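Local coordinates for protein Cg3027-pa (Drosophila melanogaster, PDB 2VHH) that probably hydrolyses N-carbamoyl-beta-alanine to beta-alanine, ammonia and carbon dioxide, the last step of pyrimidine breakdown, and assembles as a homooctamer, at residues E266-W269 and S270-R274; F134-C137 and E138-E141; T360-V363 and P364-A367. All blocks are in the same frame, centred on the assembly; numbering follows the deposited sequence.

Contact 1 (E266-W269 and S270-R274); sequences EPLW and SIEAR
L268 and E272, one helical turn apart, run side by side in the same direction, and the tight part of the contact lies between them. The carboxylate reaches back along the helix until OE2 of E272 is 3.3 Å from CB of L268, while CD1 of L268 lies 3.8 Å from the same oxygen. In the backbone beside this pair, O of L268 is gripped twice. The N of E272 approaches nearly in line with the carbonyl at 3.1 Å, whereas the N of I271 comes from above the carbonyl plane at 2.8 Å, so one oxygen serves both an alpha and a tighter 3-10 turn where the helix is irregular. This is the first part of helix 266-280, the crossover of a beta-alpha-beta unit between strands 253-258 and 283-295. Glutamate suits its place because its other oxygen, OE1, is hydrogen-bonded to H238, while L268 gives an apolar surface to I278 of a second subunit. W269, its CG anti to the backbone N (chi1 -169°), turns its indole from this pair toward strand 283-295, and its NE1 is hydrogen-bonded to O of S317. The looser, partly exposed side belongs to S270, whose small hydroxyl makes a weak hydrogen bond from OG to O of P267 at 3.5 Å. Next to it, CG1 of I271 rests 3.4 Å from that same carbonyl oxygen.

Contact 2 (F134-C137 and E138-E141); sequences FPWC and EFAE
W136 and F139 lie side by side on one flank of a short 3-10 segment, pointing the same way. F139 can be followed outward from its backbone. Its CB sits 3.3 Å from O of W136, and its CG stands 4.0 Å from that atom. CD1 of F139 is 3.6 Å from the same O of W136, and this oxygen lies at the ring's edge, in its plane. One atom further, CE1 meets CE3 of W136 at 4.1 Å, near the plane of the indole, so the two aromatics touch at their rims. The phenyl packs mainly on M124, P125 and I90, which suits a ring without polar atoms; the indole beside it also has a polar end, and NE1 is hydrogen-bonded to E132. P135, which follows a cis peptide bond, lays its CD over one face of that indole. Three successive i to i-3 bonds build the 3-10 segment: N of E138 to O of P135 at 2.9 Å, then N of F139 to O of W136 and N of A140 to O of C137. On another side E138 stretches its extended chain toward a third subunit, where OE1 is hydrogen-bonded to OG1 of T67 and the backbone N of Q66. The chemistry thus differs by side chain: F139 and W136 pack mainly on their own chain, while the carboxylate of E138 ties the segment to the third subunit.

Contact 3 (T360-V363 and P364-A367); sequences TQRV and PLYA
The N-terminus of helix 363-374 forms this contact, with R362 as the N-cap residue and the first turn built by V363, P364, L365 and Y366. O of R362 is the acceptor that starts the helix: N of Y366 reaches it at 3.2 Å, in the carbonyl plane and with an N-H...O angle of 159°, while N of L365 adds a weak bond. One residue on, N of A367 binds O of V363 at 2.9 Å. P364 suits this first turn because its nitrogen has no hydrogen to offer and none is needed there; its CD also packs 3.5 Å from CG2 of V363.

The arginine chain bends at chi2 and chi3 (-124° and -105°), which brings its guanidinium across L365. CD2 of L365 sits over one face of that group, 3.8 Å from CZ of R362, so the methyl does not compete with the N-H groups, of which NH2 donates to O of G215 and O of N198 of a second subunit. The ring of Y366 turns an edge toward O of R362, which is 3.2 Å from CD1. CE1 of Y366 is also 3.3 Å from O of Q361. Tyrosine fits because its hydroxyl, at the far end of the ring, hydrogen-bonds H199 of the second subunit. V363 faces M244 and L248 of helix 240-248, an apolar place for a branched aliphatic side chain. The arrangement is that of a helix N-terminus with proline in the first turn, here placed at a subunit interface.

Contact 1 is the most buried of the three, its centre about 12 Å from that of the chain; the centres of contacts 2 and 3, partly buried, lie about 22 and 28 Å from it. They occupy three different elements: crossover helix 266-280, a short 3-10 segment in the loop between strand 115-118 and helix 147-158, and the start of helix 363-374. No two touch, yet contacts 1 and 3 both reach the second subunit, whereas contact 2 meets the third. The side chains differ with position. An aliphatic chain lies along a carboxylate inside the fold, two aromatic rims meet in a loop, and a leucine methyl covers one face of a guanidinium.

Contact 1 (E266-W269 and S270-R274)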
loop_
_atom_site.group_PDB
_atom_site.type_symbol
_atom_site.label_atom_id
_atom_site.label_comp_id
_atom_site.label_asym_id
_atom_site.label_seq_id
_atom_site.Cartn_x
_atom_site.Cartn_y
_atom_site.Cartn_z
ATOM N N GLU C 266 16.499 9.802 40.065
ATOM C CA GLU C 266 16.065 11.136 40.477
ATOM C C GLU C 266 16.241 12.268 39.437
ATOM O O GLU C 266 15.344 13.099 39.295
ATOM C CB GLU C 266 16.653 11.532 41.837
ATOM C CG GLU C 266 15.852 12.637 42.534
ATOM C CD GLU C 266 16.378 13.010 43.917
ATOM O OE1 GLU C 266 16.040 14.118 44.391
ATOM O OE2 GLU C 266 17.117 12.208 44.541
ATOM N N PRO C 267 17.387 12.318 38.718
ATOM C CA PRO C 267 17.526 13.366 37.705
ATOM C C PRO C 267 16.387 13.383 36.686
ATOM O O PRO C 267 16.012 14.450 36.204
ATOM C CB PRO C 267 18.837 13.001 37.004
ATOM C CG PRO C 267 19.603 12.268 38.007
ATOM C CD PRO C 267 18.596 11.475 38.774
ATOM N N LEU C 268 15.835 12.213 36.377
ATOM C CA LEU C 268 14.771 12.103 35.391
ATOM C C LEU C 268 13.427 12.639 35.907
ATOM O O LEU C 268 12.593 13.099 35.119
ATOM C CB LEU C 268 14.604 10.657 34.879
ATOM C CG LEU C 268 15.755 9.653 34.759
ATOM C CD1 LEU C 268 15.245 8.403 34.081
ATOM C CD2 LEU C 268 16.972 10.184 34.034
ATOM N N TRP C 269 13.228 12.587 37.221
ATOM C CA TRP C 269 11.942 12.952 37.834
ATOM C C TRP C 269 11.403 14.304 37.385
ATOM O O TRP C 269 10.222 14.429 37.092
ATOM C CB TRP C 269 12.027 12.907 39.364
ATOM C CG TRP C 269 10.688 13.025 40.021
ATOM C CD1 TRP C 269 10.213 14.086 40.750
ATOM C CD2 TRP C 269 9.637 12.051 40.000
ATOM N NE1 TRP C 269 8.934 13.829 41.182
ATOM C CE2 TRP C 269 8.556 12.588 40.740
ATOM C CE3 TRP C 269 9.503 10.779 39.430
ATOM C CZ2 TRP C 269 7.355 11.894 40.918
ATOM C CZ3 TRP C 269 8.311 10.091 39.609
ATOM C CH2 TRP C 269 7.251 10.649 40.354
ATOM N N SER C 270 12.278 15.301 37.325
ATOM C CA SER C 270 11.899 16.659 36.932
ATOM C C SER C 270 11.716 16.820 35.414
ATOM O O SER C 270 11.230 17.852 34.943
ATOM C CB SER C 270 12.940 17.665 37.444
ATOM O OG SER C 270 14.250 17.319 37.005
ATOM N N ILE C 271 12.092 15.794 34.660
ATOM C CA ILE C 271 12.171 15.892 33.213
ATOM C C ILE C 271 10.970 15.274 32.518
ATOM O O ILE C 271 10.312 15.922 31.707
ATOM C CB ILE C 271 13.460 15.222 32.690
ATOM C CG1 ILE C 271 14.708 15.795 33.390
ATOM C CG2 ILE C 271 13.548 15.307 31.172
ATOM C CD1 ILE C 271 15.031 17.250 33.085
ATOM N N GLU C 272 10.679 14.022 32.833
ATOM C CA GLU C 272 9.723 13.251 32.033
ATOM C C GLU C 272 8.257 13.697 32.143
ATOM O O GLU C 272 7.601 13.932 31.128
ATOM C CB GLU C 272 9.885 11.750 32.292
ATOM C CG GLU C 272 11.280 11.232 31.925
ATOM C CD GLU C 272 11.595 9.843 32.495
ATOM O OE1 GLU C 272 11.805 8.914 31.680
ATOM O OE2 GLU C 272 11.637 9.687 33.750
ATOM N N ALA C 273 7.744 13.810 33.362
ATOM C CA ALA C 273 6.367 14.238 33.568
ATOM C C ALA C 273 6.183 15.652 33.071
ATOM O O ALA C 273 5.107 16.005 32.577
ATOM C CB ALA C 273 6.007 14.152 35.024
ATOM N N ARG C 274 7.242 16.452 33.215
ATOM C CA ARG C 274 7.274 17.837 32.762
ATOM C C ARG C 274 7.160 17.934 31.246
ATOM O O ARG C 274 6.373 18.738 30.731
ATOM C CB ARG C 274 8.565 18.499 33.199
ATOM C CG ARG C 274 8.688 19.949 32.787
ATOM C CD ARG C 274 8.233 20.878 33.893
ATOM N NE ARG C 274 8.428 22.265 33.502
ATOM C CZ ARG C 274 9.555 22.944 33.675
ATOM N NH1 ARG C 274 10.592 22.369 34.258
ATOM N NH2 ARG C 274 9.638 24.201 33.259
#

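Contact 2 (F134-C137 and E138-E141)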
loop_
_atom_site.group_PDB
_atom_site.type_symbol
_atom_site.label_atom_id
_atom_site.label_comp_id
_atom_site.label_asym_id
_atom_site.label_seq_id
_atom_site.Cartn_x
_atom_site.Cartn_y
_atom_site.Cartn_z
ATOM N N PHE C 134 4.915 -14.635 48.701
ATOM C CA PHE C 134 4.218 -14.854 49.959
ATOM C C PHE C 134 4.866 -14.035 51.076
ATOM O O PHE C 134 6.088 -14.074 51.243
ATOM C CB PHE C 134 4.194 -16.355 50.291
ATOM C CG PHE C 134 3.797 -17.233 49.117
ATOM C CD1 PHE C 134 4.772 -17.806 48.293
ATOM C CD2 PHE C 134 2.448 -17.470 48.824
ATOM C CE1 PHE C 134 4.409 -18.607 47.204
ATOM C CE2 PHE C 134 2.076 -18.263 47.736
ATOM C CZ PHE C 134 3.055 -18.835 46.928
ATOM N N PRO C 135 4.056 -13.262 51.826
ATOM C CA PRO C 135 2.601 -13.134 51.689
ATOM C C PRO C 135 2.164 -11.949 50.813
ATOM O O PRO C 135 0.987 -11.592 50.809
ATOM C CB PRO C 135 2.163 -12.890 53.131
ATOM C CG PRO C 135 3.320 -12.086 53.720
ATOM C CD PRO C 135 4.564 -12.421 52.928
ATOM N N TRP C 136 3.106 -11.371 50.070
ATOM C CA TRP C 136 2.916 -10.090 49.384
ATOM C C TRP C 136 1.779 -10.063 48.383
ATOM O O TRP C 136 1.167 -9.021 48.161
ATOM C CB TRP C 136 4.219 -9.658 48.714
ATOM C CG TRP C 136 5.372 -9.775 49.637
ATOM C CD1 TRP C 136 6.447 -10.606 49.507
ATOM C CD2 TRP C 136 5.551 -9.075 50.871
ATOM N NE1 TRP C 136 7.295 -10.454 50.576
ATOM C CE2 TRP C 136 6.767 -9.519 51.430
ATOM C CE3 TRP C 136 4.811 -8.104 51.552
ATOM C CZ2 TRP C 136 7.258 -9.023 52.637
ATOM C CZ3 TRP C 136 5.296 -7.618 52.754
ATOM C CH2 TRP C 136 6.508 -8.077 53.283
ATOM N N CYS C 137 1.487 -11.209 47.780
ATOM C CA CYS C 137 0.415 -11.295 46.797
ATOM C C CYS C 137 -0.964 -11.248 47.442
ATOM O O CYS C 137 -1.941 -10.941 46.778
ATOM C CB CYS C 137 0.595 -12.526 45.906
ATOM S SG CYS C 137 2.091 -12.455 44.852
ATOM N N GLU C 138 -1.031 -11.519 48.742
ATOM C CA GLU C 138 -2.273 -11.392 49.494
ATOM C C GLU C 138 -2.721 -9.936 49.668
ATOM O O GLU C 138 -3.825 -9.685 50.167
ATOM C CB GLU C 138 -2.151 -12.061 50.855
ATOM C CG GLU C 138 -2.119 -13.586 50.851
ATOM C CD GLU C 138 -2.025 -14.149 52.269
ATOM O OE1 GLU C 138 -2.807 -13.696 53.134
ATOM O OE2 GLU C 138 -1.170 -15.029 52.532
ATOM N N PHE C 139 -1.867 -8.986 49.266
ATOM C CA PHE C 139 -2.215 -7.554 49.219
ATOM C C PHE C 139 -3.110 -7.228 48.042
ATOM O O PHE C 139 -3.788 -6.203 48.029
ATOM C CB PHE C 139 -0.973 -6.687 49.111
ATOM C CG PHE C 139 -0.458 -6.207 50.418
ATOM C CD1 PHE C 139 0.664 -6.792 50.992
ATOM C CD2 PHE C 139 -1.089 -5.166 51.085
ATOM C CE1 PHE C 139 1.145 -6.348 52.211
ATOM C CE2 PHE C 139 -0.607 -4.712 52.309
ATOM C CZ PHE C 139 0.503 -5.307 52.872
ATOM N N ALA C 140 -3.082 -8.099 47.045
ATOM C CA ALA C 140 -3.903 -7.953 45.858
ATOM C C ALA C 140 -5.370 -8.080 46.207
ATOM O O ALA C 140 -5.762 -8.973 46.951
ATOM C CB ALA C 140 -3.513 -8.985 44.820
ATOM N N GLU C 141 -6.182 -7.182 45.667
ATOM C CA GLU C 141 -7.600 -7.155 45.979
ATOM C C GLU C 141 -8.406 -6.833 44.737
ATOM O O GLU C 141 -7.860 -6.314 43.766
ATOM C CB GLU C 141 -7.869 -6.126 47.078
ATOM C CG GLU C 141 -7.409 -4.710 46.752
ATOM C CD GLU C 141 -7.834 -3.700 47.800
ATOM O OE1 GLU C 141 -9.036 -3.337 47.829
ATOM O OE2 GLU C 141 -6.954 -3.265 48.583
#

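Contact 3 (T360-V363 and P364-A367)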
loop_
_atom_site.group_PDB
_atom_site.type_symbol
_atom_site.label_atom_id
_atom_site.label_comp_id
_atom_site.label_asym_id
_atom_site.label_seq_id
_atom_site.Cartn_x
_atom_site.Cartn_y
_atom_site.Cartn_z
ATOM N N THR C 360 0.404 20.087 14.352
ATOM C CA THR C 360 1.591 19.688 13.580
ATOM C C THR C 360 2.171 18.301 13.895
ATOM O O THR C 360 3.315 18.025 13.530
ATOM C CB THR C 360 2.739 20.686 13.773
ATOM O OG1 THR C 360 3.043 20.773 15.162
ATOM C CG2 THR C 360 2.371 22.051 13.265
ATOM N N GLN C 361 1.397 17.434 14.547
ATOM C CA GLN C 361 1.912 16.126 14.974
ATOM C C GLN C 361 2.187 15.129 13.858
ATOM O O GLN C 361 3.064 14.284 13.992
ATOM C CB GLN C 361 1.013 15.483 16.017
ATOM C CG GLN C 361 1.488 15.690 17.427
ATOM C CD GLN C 361 0.486 15.201 18.445
ATOM O OE1 GLN C 361 -0.712 15.111 18.170
ATOM N NE2 GLN C 361 0.969 14.877 19.628
ATOM N N ARG C 362 1.436 15.222 12.767
ATOM C CA ARG C 362 1.613 14.320 11.628
ATOM C C ARG C 362 1.371 12.858 12.020
ATOM O O ARG C 362 2.078 11.959 11.570
ATOM C CB ARG C 362 3.013 14.489 11.005
ATOM C CG ARG C 362 3.270 15.871 10.438
ATOM C CD ARG C 362 3.663 15.779 8.977
ATOM N NE ARG C 362 5.092 16.004 8.794
ATOM C CZ ARG C 362 5.821 15.518 7.795
ATOM N NH1 ARG C 362 5.279 14.746 6.861
ATOM N NH2 ARG C 362 7.111 15.812 7.748
ATOM N N VAL C 363 0.359 12.627 12.846
ATOM C CA VAL C 363 0.032 11.283 13.324
ATOM C C VAL C 363 -0.081 10.218 12.225
ATOM O O VAL C 363 0.363 9.094 12.427
ATOM C CB VAL C 363 -1.229 11.259 14.250
ATOM C CG1 VAL C 363 -0.844 11.260 15.689
ATOM C CG2 VAL C 363 -2.139 12.450 13.965
ATOM N N PRO C 364 -0.674 10.552 11.063
ATOM C CA PRO C 364 -0.684 9.520 10.025
ATOM C C PRO C 364 0.718 9.081 9.595
ATOM O O PRO C 364 0.937 7.891 9.395
ATOM C CB PRO C 364 -1.438 10.190 8.866
ATOM C CG PRO C 364 -2.258 11.245 9.510
ATOM C CD PRO C 364 -1.379 11.764 10.614
ATOM N N LEU C 365 1.652 10.028 9.470
ATOM C CA LEU C 365 3.044 9.691 9.147
ATOM C C LEU C 365 3.631 8.746 10.191
ATOM O O LEU C 365 4.245 7.730 9.854
ATOM C CB LEU C 365 3.932 10.941 9.027
ATOM C CG LEU C 365 5.462 10.737 9.134
ATOM C CD1 LEU C 365 6.059 10.070 7.908
ATOM C CD2 LEU C 365 6.186 12.047 9.405
ATOM N N TYR C 366 3.439 9.082 11.460
ATOM C CA TYR C 366 4.025 8.308 12.537
ATOM C C TYR C 366 3.403 6.937 12.740
ATOM O O TYR C 366 4.100 5.992 13.106
ATOM C CB TYR C 366 4.033 9.115 13.827
ATOM C CG TYR C 366 5.068 10.184 13.750
ATOM C CD1 TYR C 366 4.735 11.464 13.338
ATOM C CD2 TYR C 366 6.396 9.898 14.021
ATOM C CE1 TYR C 366 5.698 12.448 13.226
ATOM C CE2 TYR C 366 7.363 10.864 13.911
ATOM C CZ TYR C 366 7.009 12.141 13.512
ATOM O OH TYR C 366 7.972 13.107 13.412
ATOM N N ALA C 367 2.101 6.822 12.491
ATOM C CA ALA C 367 1.422 5.530 12.552
ATOM C C ALA C 367 2.008 4.578 11.525
ATOM O O ALA C 367 2.180 3.404 11.808
ATOM C CB ALA C 367 -0.068 5.696 12.340
#